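Long-range contacts in beta-galactosidase/beta-glucuronidase (Faecalibacterium prausnitzii L2-6, PDB 6MVF), which binds flavin mononucleotide and, as a family 2 glycoside hydrolase of the beta-glucuronidase type, probably cleaves beta-linked glucuronides: residues G86-V91 with I123-R128; P169-D174 with A258-N263; V212-E217 with A227-D232. All blocks are in the same frame, centred on the assembly; numbering follows the deposited sequence.

Contact 1. Residues G86-V91 with I123-R128; sequences GGRVYV and ITDLCR
Thr124 turns OG1 back beside its own backbone N (chi1 -57°), which sets the hydroxyl in front of Val89 N, while Arg88 bends at chi2 and chi3 to fold its guanidinium over the same oxygen. Val89 N donates almost straight to Thr124 OG1 (2.9 Å, N-H...O angle 168°). Asp122 OD1 also hydrogen-bonds to that hydroxyl, so a backbone amide and a carboxylate both fix it. The guanidinium of Arg88 spreads one face above Thr124 OG1, about 3.3 Å from the plane and offset toward the rim, without a hydrogen bond between them. Its NH2 makes a salt bridge with Asp122, whereas Asp125 OD2, at the edge of the group, stays 4.3 Å from Arg88 NH2. With an alanine here, Asp122 would probably be left without its cationic mate and Thr124 OG1 without the flat group over it. Val89 is held at its carbonyl as well: Ile123 N donates to Val89 O (2.9 Å). Val89 CG1 also meets Ile123 CG1 at 3.8 Å and touches Cys127 SG, and Val91 CG1 abuts Ile123 CG2 at 3.7 Å. In the sugar-binding domain, strand 88-93 runs between strands 163-168 and 119-122 of an antiparallel sheet; the turn after strand 119-122 sends Ile123 and Leu126 onto strands 99-104 and 107-113 of the other sheet.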
loop_
_atom_site.group_PDB
_atom_site.type_symbol
_atom_site.label_atom_id
_atom_site.label_comp_id
_atom_site.label_asym_id
_atom_site.label_seq_id
_atom_site.Cartn_x
_atom_site.Cartn_y
_atom_site.Cartn_z
ATOM N N GLY A 86 -12.067 -17.264 -31.612
ATOM C CA GLY A 86 -13.156 -16.343 -31.798
ATOM C C GLY A 86 -13.017 -15.034 -31.069
ATOM O O GLY A 86 -13.979 -14.256 -31.055
ATOM N N GLY A 87 -11.853 -14.774 -30.470
ATOM C CA GLY A 87 -11.665 -13.576 -29.686
ATOM C C GLY A 87 -11.882 -12.311 -30.490
ATOM O O GLY A 87 -11.809 -12.284 -31.719
ATOM N N ARG A 88 -12.173 -11.242 -29.762
ATOM C CA ARG A 88 -12.470 -9.949 -30.352
ATOM C C ARG A 88 -11.661 -8.878 -29.636
ATOM O O ARG A 88 -11.305 -9.020 -28.461
ATOM C CB ARG A 88 -13.973 -9.652 -30.282
ATOM C CG ARG A 88 -14.800 -10.829 -30.783
ATOM C CD ARG A 88 -16.095 -10.415 -31.437
ATOM N NE ARG A 88 -15.900 -9.519 -32.575
ATOM C CZ ARG A 88 -15.432 -9.904 -33.757
ATOM N NH1 ARG A 88 -15.086 -11.166 -33.953
ATOM N NH2 ARG A 88 -15.315 -9.027 -34.738
ATOM N N VAL A 89 -11.336 -7.822 -30.378
ATOM C CA VAL A 89 -10.514 -6.729 -29.883
ATOM C C VAL A 89 -11.266 -5.431 -30.108
ATOM O O VAL A 89 -11.791 -5.193 -31.201
ATOM C CB VAL A 89 -9.144 -6.684 -30.581
ATOM C CG1 VAL A 89 -8.276 -5.562 -29.982
ATOM C CG2 VAL A 89 -8.470 -8.069 -30.505
ATOM N N TYR A 90 -11.330 -4.602 -29.073
ATOM C CA TYR A 90 -12.014 -3.322 -29.129
ATOM C C TYR A 90 -11.066 -2.242 -28.635
ATOM O O TYR A 90 -10.315 -2.462 -27.682
ATOM C CB TYR A 90 -13.289 -3.332 -28.265
ATOM C CG TYR A 90 -14.518 -3.959 -28.899
ATOM C CD1 TYR A 90 -14.688 -5.347 -28.953
ATOM C CD2 TYR A 90 -15.534 -3.159 -29.406
ATOM C CE1 TYR A 90 -15.838 -5.910 -29.534
ATOM C CE2 TYR A 90 -16.685 -3.710 -29.969
ATOM C CZ TYR A 90 -16.836 -5.073 -30.037
ATOM O OH TYR A 90 -17.984 -5.580 -30.613
ATOM N N VAL A 91 -11.089 -1.079 -29.280
ATOM C CA VAL A 91 -10.436 0.107 -28.732
ATOM C C VAL A 91 -11.514 0.969 -28.099
ATOM O O VAL A 91 -12.602 1.135 -28.660
ATOM C CB VAL A 91 -9.622 0.893 -29.784
ATOM C CG1 VAL A 91 -10.470 1.295 -30.957
ATOM C CG2 VAL A 91 -9.035 2.119 -29.156
ATOM N N ILE A 123 -12.048 -3.479 -33.514
ATOM C CA ILE A 123 -10.910 -3.466 -34.419
ATOM C C ILE A 123 -10.346 -4.867 -34.633
ATOM O O ILE A 123 -9.199 -5.003 -35.044
ATOM C CB ILE A 123 -9.814 -2.504 -33.942
ATOM C CG1 ILE A 123 -9.213 -3.003 -32.632
ATOM C CG2 ILE A 123 -10.387 -1.115 -33.757
ATOM C CD1 ILE A 123 -7.849 -2.455 -32.355
ATOM N N THR A 124 -11.145 -5.906 -34.366
ATOM C CA THR A 124 -10.691 -7.294 -34.457
ATOM C C THR A 124 -10.014 -7.572 -35.796
ATOM O O THR A 124 -8.850 -7.996 -35.852
ATOM C CB THR A 124 -11.882 -8.251 -34.270
ATOM O OG1 THR A 124 -12.525 -7.998 -33.016
ATOM C CG2 THR A 124 -11.427 -9.713 -34.326
ATOM N N ASP A 125 -10.749 -7.330 -36.886
ATOM C CA ASP A 125 -10.325 -7.632 -38.246
ATOM C C ASP A 125 -9.256 -6.677 -38.786
ATOM O O ASP A 125 -8.669 -6.970 -39.830
ATOM C CB ASP A 125 -11.552 -7.636 -39.164
ATOM C CG ASP A 125 -12.596 -8.687 -38.747
ATOM O OD1 ASP A 125 -12.208 -9.836 -38.399
ATOM O OD2 ASP A 125 -13.807 -8.354 -38.751
ATOM N N LEU A 126 -8.976 -5.561 -38.117
ATOM C CA LEU A 126 -7.852 -4.715 -38.488
ATOM C C LEU A 126 -6.571 -5.085 -37.746
ATOM O O LEU A 126 -5.553 -4.405 -37.908
ATOM C CB LEU A 126 -8.202 -3.248 -38.239
ATOM C CG LEU A 126 -9.661 -2.932 -38.604
ATOM C CD1 LEU A 126 -10.047 -1.490 -38.223
ATOM C CD2 LEU A 126 -9.934 -3.204 -40.076
ATOM N N CYS A 127 -6.589 -6.160 -36.965
ATOM C CA CYS A 127 -5.476 -6.538 -36.110
ATOM C C CYS A 127 -4.675 -7.675 -36.726
ATOM O O CYS A 127 -5.238 -8.630 -37.275
ATOM C CB CYS A 127 -5.973 -6.975 -34.728
ATOM S SG CYS A 127 -6.523 -5.635 -33.652
ATOM N N ARG A 128 -3.359 -7.565 -36.620
ATOM C CA ARG A 128 -2.437 -8.646 -36.921
ATOM C C ARG A 128 -1.705 -9.032 -35.639
ATOM O O ARG A 128 -1.666 -8.273 -34.667
ATOM C CB ARG A 128 -1.439 -8.228 -38.001
ATOM C CG ARG A 128 -0.468 -7.187 -37.537
ATOM C CD ARG A 128 -0.271 -6.102 -38.569
ATOM N NE ARG A 128 0.672 -5.116 -38.061
ATOM C CZ ARG A 128 1.154 -4.093 -38.756
ATOM N NH1 ARG A 128 0.771 -3.892 -40.011
ATOM N NH2 ARG A 128 2.027 -3.271 -38.181
#

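Contact 2. Residues P169-D174 with A258-N263; sequences PNAHFD and ARLQRN. With FMN (flavin mononucleotide), chain G.
Phe173 presses the far end of an aromatic ring against bare main chain: its CE2-CZ side meets the peptides from Ala258 to Leu260, and the segments meet by van der Waals contact without hydrogen bonds. CZ lies 3.4 Å from Leu260 N, and Arg259 C sits at the ring edge, near its plane. The same ring end lies between the Leu260 CB methylene and the Ala258 methyl, with Phe173 CZ 3.8 Å from Leu260 CB. Leu260 holds CG anti to its backbone N (chi1 -172°), and its CD2 branch reaches the turn before Phe173, touching His172 N at 3.6 Å and the CB of Ala171. That turn is braced from within: His172 ND1 donates to Pro169 O (2.9 Å) in the carbonyl plane, with a weaker bond to Asn170 O. At the other end of the segment Asp174 OD2 takes the flavin N3-H of FMN (2.9 Å, N-H...O angle 154°), while OD1 is held by Asp176 N and Tyr177 OH binds the cofactor too. Phe173 is the sequence neighbour of this flavin-binding residue, but its ring is turned away from Asp174 into the buried packing. Around it, strand 172-173 pairs with strand 195-204 in one sheet, strand 254-262 lies between strands 211-217 and 265-274 in another, and Phe173 packs between them, against Ser201, Val212 and Ile270.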
loop_
_atom_site.group_PDB
_atom_site.type_symbol
_atom_site.label_atom_id
_atom_site.label_comp_id
_atom_site.label_asym_id
_atom_site.label_seq_id
_atom_site.Cartn_x
_atom_site.Cartn_y
_atom_site.Cartn_z
ATOM N N PRO A 169 -14.246 -12.680 -25.399
ATOM C CA PRO A 169 -14.598 -13.807 -26.270
ATOM C C PRO A 169 -15.641 -13.392 -27.288
ATOM O O PRO A 169 -16.129 -12.253 -27.252
ATOM C CB PRO A 169 -15.170 -14.858 -25.306
ATOM C CG PRO A 169 -14.895 -14.341 -23.935
ATOM C CD PRO A 169 -14.792 -12.861 -24.046
ATOM N N ASN A 170 -16.007 -14.324 -28.177
ATOM C CA ASN A 170 -16.967 -14.009 -29.231
ATOM C C ASN A 170 -18.340 -13.676 -28.652
ATOM O O ASN A 170 -18.998 -12.737 -29.104
ATOM C CB ASN A 170 -17.052 -15.168 -30.228
ATOM C CG ASN A 170 -17.966 -14.860 -31.394
ATOM O OD1 ASN A 170 -17.709 -13.933 -32.167
ATOM N ND2 ASN A 170 -19.044 -15.624 -31.524
ATOM N N ALA A 171 -18.794 -14.439 -27.668
ATOM C CA ALA A 171 -19.989 -14.094 -26.912
ATOM C C ALA A 171 -19.559 -13.272 -25.699
ATOM O O ALA A 171 -18.718 -13.716 -24.909
ATOM C CB ALA A 171 -20.753 -15.348 -26.488
ATOM N N HIS A 172 -20.135 -12.078 -25.558
ATOM C CA HIS A 172 -19.704 -11.090 -24.581
ATOM C C HIS A 172 -20.794 -10.036 -24.459
ATOM O O HIS A 172 -21.553 -9.802 -25.400
ATOM C CB HIS A 172 -18.373 -10.431 -24.987
ATOM C CG HIS A 172 -18.457 -9.600 -26.234
ATOM N ND1 HIS A 172 -18.108 -10.083 -27.479
ATOM C CD2 HIS A 172 -18.835 -8.314 -26.427
ATOM C CE1 HIS A 172 -18.274 -9.133 -28.383
ATOM N NE2 HIS A 172 -18.708 -8.045 -27.768
ATOM N N PHE A 173 -20.837 -9.379 -23.300
ATOM C CA PHE A 173 -21.761 -8.270 -23.097
ATOM C C PHE A 173 -21.453 -7.103 -24.038
ATOM O O PHE A 173 -20.285 -6.773 -24.300
ATOM C CB PHE A 173 -21.717 -7.793 -21.642
ATOM C CG PHE A 173 -22.174 -8.817 -20.637
ATOM C CD1 PHE A 173 -23.530 -9.121 -20.500
ATOM C CD2 PHE A 173 -21.251 -9.439 -19.787
ATOM C CE1 PHE A 173 -23.958 -10.049 -19.578
ATOM C CE2 PHE A 173 -21.669 -10.361 -18.841
ATOM C CZ PHE A 173 -23.026 -10.673 -18.737
ATOM N N ASP A 174 -22.524 -6.438 -24.487
ATOM C CA ASP A 174 -22.481 -5.478 -25.587
ATOM C C ASP A 174 -21.522 -4.333 -25.299
ATOM O O ASP A 174 -21.646 -3.644 -24.281
ATOM C CB ASP A 174 -23.894 -4.941 -25.850
ATOM C CG ASP A 174 -24.043 -4.266 -27.224
ATOM O OD1 ASP A 174 -23.029 -4.032 -27.912
ATOM O OD2 ASP A 174 -25.191 -3.973 -27.626
ATOM N N ALA A 258 -22.994 -9.181 -13.286
ATOM C CA ALA A 258 -23.628 -9.990 -14.322
ATOM C C ALA A 258 -22.569 -10.836 -14.998
ATOM O O ALA A 258 -21.554 -10.302 -15.451
ATOM C CB ALA A 258 -24.368 -9.132 -15.367
ATOM N N ARG A 259 -22.817 -12.144 -15.082
ATOM C CA ARG A 259 -21.856 -13.100 -15.618
ATOM C C ARG A 259 -22.480 -13.879 -16.759
ATOM O O ARG A 259 -23.481 -14.571 -16.554
ATOM C CB ARG A 259 -21.386 -14.079 -14.549
ATOM C CG ARG A 259 -20.226 -13.585 -13.753
ATOM C CD ARG A 259 -19.622 -14.701 -12.905
ATOM N NE ARG A 259 -18.739 -14.108 -11.910
ATOM C CZ ARG A 259 -19.121 -13.776 -10.681
ATOM N NH1 ARG A 259 -20.370 -14.017 -10.294
ATOM N NH2 ARG A 259 -18.250 -13.220 -9.833
ATOM N N LEU A 260 -21.858 -13.794 -17.940
ATOM C CA LEU A 260 -22.208 -14.634 -19.075
ATOM C C LEU A 260 -21.524 -16.001 -18.936
ATOM O O LEU A 260 -20.290 -16.099 -18.970
ATOM C CB LEU A 260 -21.809 -13.937 -20.373
ATOM C CG LEU A 260 -22.287 -14.597 -21.674
ATOM C CD1 LEU A 260 -23.819 -14.639 -21.777
ATOM C CD2 LEU A 260 -21.672 -13.889 -22.858
ATOM N N GLN A 261 -22.329 -17.052 -18.806
ATOM C CA GLN A 261 -21.892 -18.357 -18.324
ATOM C C GLN A 261 -22.141 -19.430 -19.375
ATOM O O GLN A 261 -23.226 -19.495 -19.961
ATOM C CB GLN A 261 -22.664 -18.726 -17.030
ATOM C CG GLN A 261 -22.263 -20.033 -16.338
ATOM C CD GLN A 261 -21.002 -19.893 -15.459
ATOM O OE1 GLN A 261 -20.471 -18.789 -15.243
ATOM N NE2 GLN A 261 -20.523 -21.021 -14.956
ATOM N N ARG A 262 -21.159 -20.295 -19.598
ATOM C CA ARG A 262 -21.392 -21.533 -20.338
ATOM C C ARG A 262 -20.881 -22.717 -19.529
ATOM O O ARG A 262 -19.717 -22.731 -19.123
ATOM C CB ARG A 262 -20.721 -21.509 -21.713
ATOM C CG ARG A 262 -21.083 -22.741 -22.513
ATOM C CD ARG A 262 -20.029 -23.084 -23.497
ATOM N NE ARG A 262 -20.319 -22.490 -24.791
ATOM C CZ ARG A 262 -19.421 -22.389 -25.763
ATOM N NH1 ARG A 262 -18.179 -22.837 -25.562
ATOM N NH2 ARG A 262 -19.764 -21.833 -26.923
ATOM N N ASN A 263 -21.743 -23.705 -19.292
ATOM C CA ASN A 263 -21.379 -24.856 -18.468
ATOM C C ASN A 263 -20.854 -24.390 -17.112
ATOM O O ASN A 263 -21.571 -23.688 -16.391
ATOM C CB ASN A 263 -20.354 -25.725 -19.188
ATOM C CG ASN A 263 -20.905 -26.362 -20.458
ATOM O OD1 ASN A 263 -20.456 -26.060 -21.548
ATOM N ND2 ASN A 263 -21.864 -27.257 -20.313
HETATM N N1 FMN G . -29.347 -1.931 -26.488
HETATM C C2 FMN G . -28.251 -2.640 -26.769
HETATM O O2 FMN G . -28.207 -3.390 -27.746
HETATM N N3 FMN G . -27.154 -2.574 -26.047
HETATM C C4 FMN G . -27.049 -1.831 -24.990
HETATM O O4 FMN G . -26.026 -1.775 -24.326
HETATM C C4A FMN G . -28.184 -1.059 -24.619
HETATM N N5 FMN G . -28.076 -0.300 -23.567
HETATM C C5A FMN G . -29.087 0.444 -23.165
HETATM C C6 FMN G . -28.939 1.225 -22.049
HETATM C C7 FMN G . -29.963 1.988 -21.615
HETATM C C7M FMN G . -29.792 2.830 -20.412
HETATM C C8 FMN G . -31.217 1.993 -22.356
HETATM C C8M FMN G . -32.345 2.847 -21.896
HETATM C C9 FMN G . -31.361 1.204 -23.476
HETATM C C9A FMN G . -30.339 0.417 -23.910
HETATM N N10 FMN G . -30.470 -0.354 -25.055
HETATM C C10 FMN G . -29.378 -1.132 -25.436
HETATM C "C1'" FMN G . -31.772 -0.340 -25.707
HETATM C "C2'" FMN G . -31.989 0.208 -27.098
HETATM O "O2'" FMN G . -32.223 1.567 -26.835
HETATM C "C3'" FMN G . -33.254 -0.306 -27.750
HETATM O "O3'" FMN G . -33.666 -1.492 -27.107
HETATM C "C4'" FMN G . -33.105 -0.680 -29.207
HETATM O "O4'" FMN G . -31.873 -1.377 -29.313
HETATM C "C5'" FMN G . -33.175 0.501 -30.176
HETATM O "O5'" FMN G . -31.883 0.960 -30.531
HETATM P P FMN G . -31.599 2.354 -31.229
HETATM O O1P FMN G . -30.406 2.048 -32.042
HETATM O O2P FMN G . -32.852 2.670 -31.991
HETATM O O3P FMN G . -31.351 3.396 -30.191
#

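Contact 3. Residues V212-E217 with A227-D232; sequences VMYSIE and AVRPSD
Val212 O is gripped twice by the neighbouring strand: Arg229 N donates to it at 2.9 Å, and Val228 CA adds a C-H...O contact at 3.4 Å to the same Val212 oxygen. Val212 N returns a bond to Arg229 O, closing a hydrogen-bonded antiparallel pair. Two residues along, Tyr214 and Ala227 form the next such pair, with Tyr214 N to Ala227 O the shorter of its two bonds at 2.8 Å. Between them Met213 and Val228 make a non-hydrogen-bonded pair; they share one face of the sheet and touch through Met213 CG and Val228 CG1 (4.2 Å), while the end of Met213 leads away. The other face carries Val212, Tyr214, Ala227 and Arg229. Here the Tyr214 ring has Val212 CG1 over one face, 3.4 Å above its plane and toward the rim. Arg229 CG comes in at the ring's edge, 4.0 Å from Tyr214 CE2. With CG beside its backbone N (chi1 -75°) and bends at chi2 and chi3, Arg229 curls back so that NE donates to Val228 O at 3.1 Å; its guanidinium ends 16° from coplanar with the Tyr214 ring. Pro230 CD covers part of one guanidinium face, and NH1 makes a salt bridge to Glu652 of the second subunit. The buried Tyr214 hydroxyl is also satisfied, by Ser201 OG and Thr234 O. Strands 211-217 and 223-230 thus form a beta hairpin at the border of a sheet in the immunoglobulin-like beta-sandwich of family 2 glycoside hydrolases, and Ala227 continues that sheet through a parallel ladder with a strand of the second subunit.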
loop_
_atom_site.group_PDB
_atom_site.type_symbol
_atom_site.label_atom_id
_atom_site.label_comp_id
_atom_site.label_asym_id
_atom_site.label_seq_id
_atom_site.Cartn_x
_atom_site.Cartn_y
_atom_site.Cartn_z
ATOM N N VAL A 212 -27.142 -15.743 -18.270
ATOM C CA VAL A 212 -26.679 -14.592 -17.512
ATOM C C VAL A 212 -27.048 -14.809 -16.043
ATOM O O VAL A 212 -28.233 -14.905 -15.696
ATOM C CB VAL A 212 -27.266 -13.281 -18.053
ATOM C CG1 VAL A 212 -26.880 -12.111 -17.144
ATOM C CG2 VAL A 212 -26.783 -13.031 -19.483
ATOM N N MET A 213 -26.030 -14.905 -15.185
ATOM C CA MET A 213 -26.221 -15.114 -13.754
ATOM C C MET A 213 -26.011 -13.775 -13.063
ATOM O O MET A 213 -24.913 -13.217 -13.096
ATOM C CB MET A 213 -25.269 -16.176 -13.210
ATOM C CG MET A 213 -25.360 -17.517 -13.942
ATOM S SD MET A 213 -24.308 -18.789 -13.203
ATOM C CE MET A 213 -22.786 -17.851 -13.023
ATOM N N TYR A 214 -27.078 -13.257 -12.469
ATOM C CA TYR A 214 -27.076 -11.975 -11.788
ATOM C C TYR A 214 -26.876 -12.184 -10.301
ATOM O O TYR A 214 -27.521 -13.043 -9.699
ATOM C CB TYR A 214 -28.398 -11.251 -11.998
ATOM C CG TYR A 214 -28.704 -10.826 -13.411
ATOM C CD1 TYR A 214 -27.969 -9.826 -14.022
ATOM C CD2 TYR A 214 -29.764 -11.389 -14.116
ATOM C CE1 TYR A 214 -28.263 -9.412 -15.293
ATOM C CE2 TYR A 214 -30.063 -10.981 -15.399
ATOM C CZ TYR A 214 -29.311 -9.982 -15.975
ATOM O OH TYR A 214 -29.583 -9.556 -17.250
ATOM N N SER A 215 -26.009 -11.379 -9.709
ATOM C CA SER A 215 -25.747 -11.431 -8.283
ATOM C C SER A 215 -25.708 -10.009 -7.739
ATOM O O SER A 215 -25.113 -9.123 -8.356
ATOM C CB SER A 215 -24.428 -12.155 -8.006
ATOM O OG SER A 215 -24.005 -11.946 -6.666
ATOM N N ILE A 216 -26.355 -9.779 -6.599
ATOM C CA ILE A 216 -26.388 -8.461 -5.965
ATOM C C ILE A 216 -25.643 -8.548 -4.636
ATOM O O ILE A 216 -25.991 -9.367 -3.772
ATOM C CB ILE A 216 -27.827 -7.950 -5.762
ATOM C CG1 ILE A 216 -28.524 -7.718 -7.104
ATOM C CG2 ILE A 216 -27.812 -6.643 -4.995
ATOM C CD1 ILE A 216 -29.991 -7.410 -6.997
ATOM N N GLU A 217 -24.626 -7.703 -4.471
ATOM C CA GLU A 217 -23.806 -7.645 -3.266
ATOM C C GLU A 217 -24.146 -6.387 -2.477
ATOM O O GLU A 217 -24.320 -5.313 -3.060
ATOM C CB GLU A 217 -22.311 -7.673 -3.620
ATOM C CG GLU A 217 -21.883 -8.988 -4.268
ATOM C CD GLU A 217 -20.514 -8.935 -4.943
ATOM O OE1 GLU A 217 -19.934 -7.829 -5.095
ATOM O OE2 GLU A 217 -20.017 -10.020 -5.335
ATOM N N ALA A 227 -30.424 -14.075 -9.494
ATOM C CA ALA A 227 -31.368 -14.661 -10.440
ATOM C C ALA A 227 -30.605 -14.983 -11.709
ATOM O O ALA A 227 -29.494 -14.495 -11.924
ATOM C CB ALA A 227 -32.561 -13.738 -10.751
ATOM N N VAL A 228 -31.224 -15.801 -12.556
ATOM C CA VAL A 228 -30.581 -16.321 -13.756
ATOM C C VAL A 228 -31.530 -16.188 -14.948
ATOM O O VAL A 228 -32.743 -16.378 -14.817
ATOM C CB VAL A 228 -30.148 -17.783 -13.527
ATOM C CG1 VAL A 228 -29.417 -18.333 -14.740
ATOM C CG2 VAL A 228 -29.254 -17.849 -12.261
ATOM N N ARG A 229 -30.981 -15.855 -16.108
ATOM C CA ARG A 229 -31.793 -15.636 -17.293
ATOM C C ARG A 229 -31.136 -16.306 -18.482
ATOM O O ARG A 229 -29.926 -16.563 -18.465
ATOM C CB ARG A 229 -31.984 -14.138 -17.593
ATOM C CG ARG A 229 -32.963 -13.419 -16.669
ATOM C CD ARG A 229 -34.391 -13.679 -17.077
ATOM N NE ARG A 229 -34.890 -14.905 -16.493
ATOM C CZ ARG A 229 -35.938 -15.580 -16.957
ATOM N NH1 ARG A 229 -36.299 -16.698 -16.338
ATOM N NH2 ARG A 229 -36.606 -15.143 -18.037
ATOM N N PRO A 230 -31.908 -16.608 -19.534
ATOM C CA PRO A 230 -31.299 -16.983 -20.815
ATOM C C PRO A 230 -30.525 -15.812 -21.397
ATOM O O PRO A 230 -30.913 -14.652 -21.247
ATOM C CB PRO A 230 -32.509 -17.339 -21.691
ATOM C CG PRO A 230 -33.593 -17.585 -20.765
ATOM C CD PRO A 230 -33.377 -16.698 -19.597
ATOM N N SER A 231 -29.436 -16.119 -22.099
ATOM C CA SER A 231 -28.630 -15.019 -22.622
ATOM C C SER A 231 -29.337 -14.196 -23.701
ATOM O O SER A 231 -28.801 -13.160 -24.091
ATOM C CB SER A 231 -27.287 -15.538 -23.153
ATOM O OG SER A 231 -27.411 -16.279 -24.348
ATOM N N ASP A 232 -30.511 -14.603 -24.187
ATOM C CA ASP A 232 -31.235 -13.863 -25.223
ATOM C C ASP A 232 -32.559 -13.307 -24.703
ATOM O O ASP A 232 -33.477 -13.010 -25.487
ATOM C CB ASP A 232 -31.483 -14.759 -26.438
ATOM C CG ASP A 232 -32.484 -15.891 -26.144
ATOM O OD1 ASP A 232 -32.883 -16.104 -24.957
ATOM O OD2 ASP A 232 -32.879 -16.572 -27.116
#

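How the contacts relate
Contacts 2 and 3 are buried, whereas contact 1 is only partly so, its charged residues lying toward the surface. The two buried contacts share one sheet: strand 254-262 of contact 2 neighbours strand 211-217 of contact 3, and Arg259 O probably accepts a hydrogen bond from Met213 N. Contact 3 is nested within the chain loop that contact 2 closes. Contact 1 belongs to the preceding sugar-binding domain; its Tyr90 and Arg88 pack on His172 and Asn170 of contact 2, but it stays about 15 Å from contact 3 at the nearest atoms. Their chemistries differ accordingly: a threonine hydroxyl bond beside one backbone bond in contact 1, apolar sheet-to-sheet packing in contact 2, backbone pairing in contact 3.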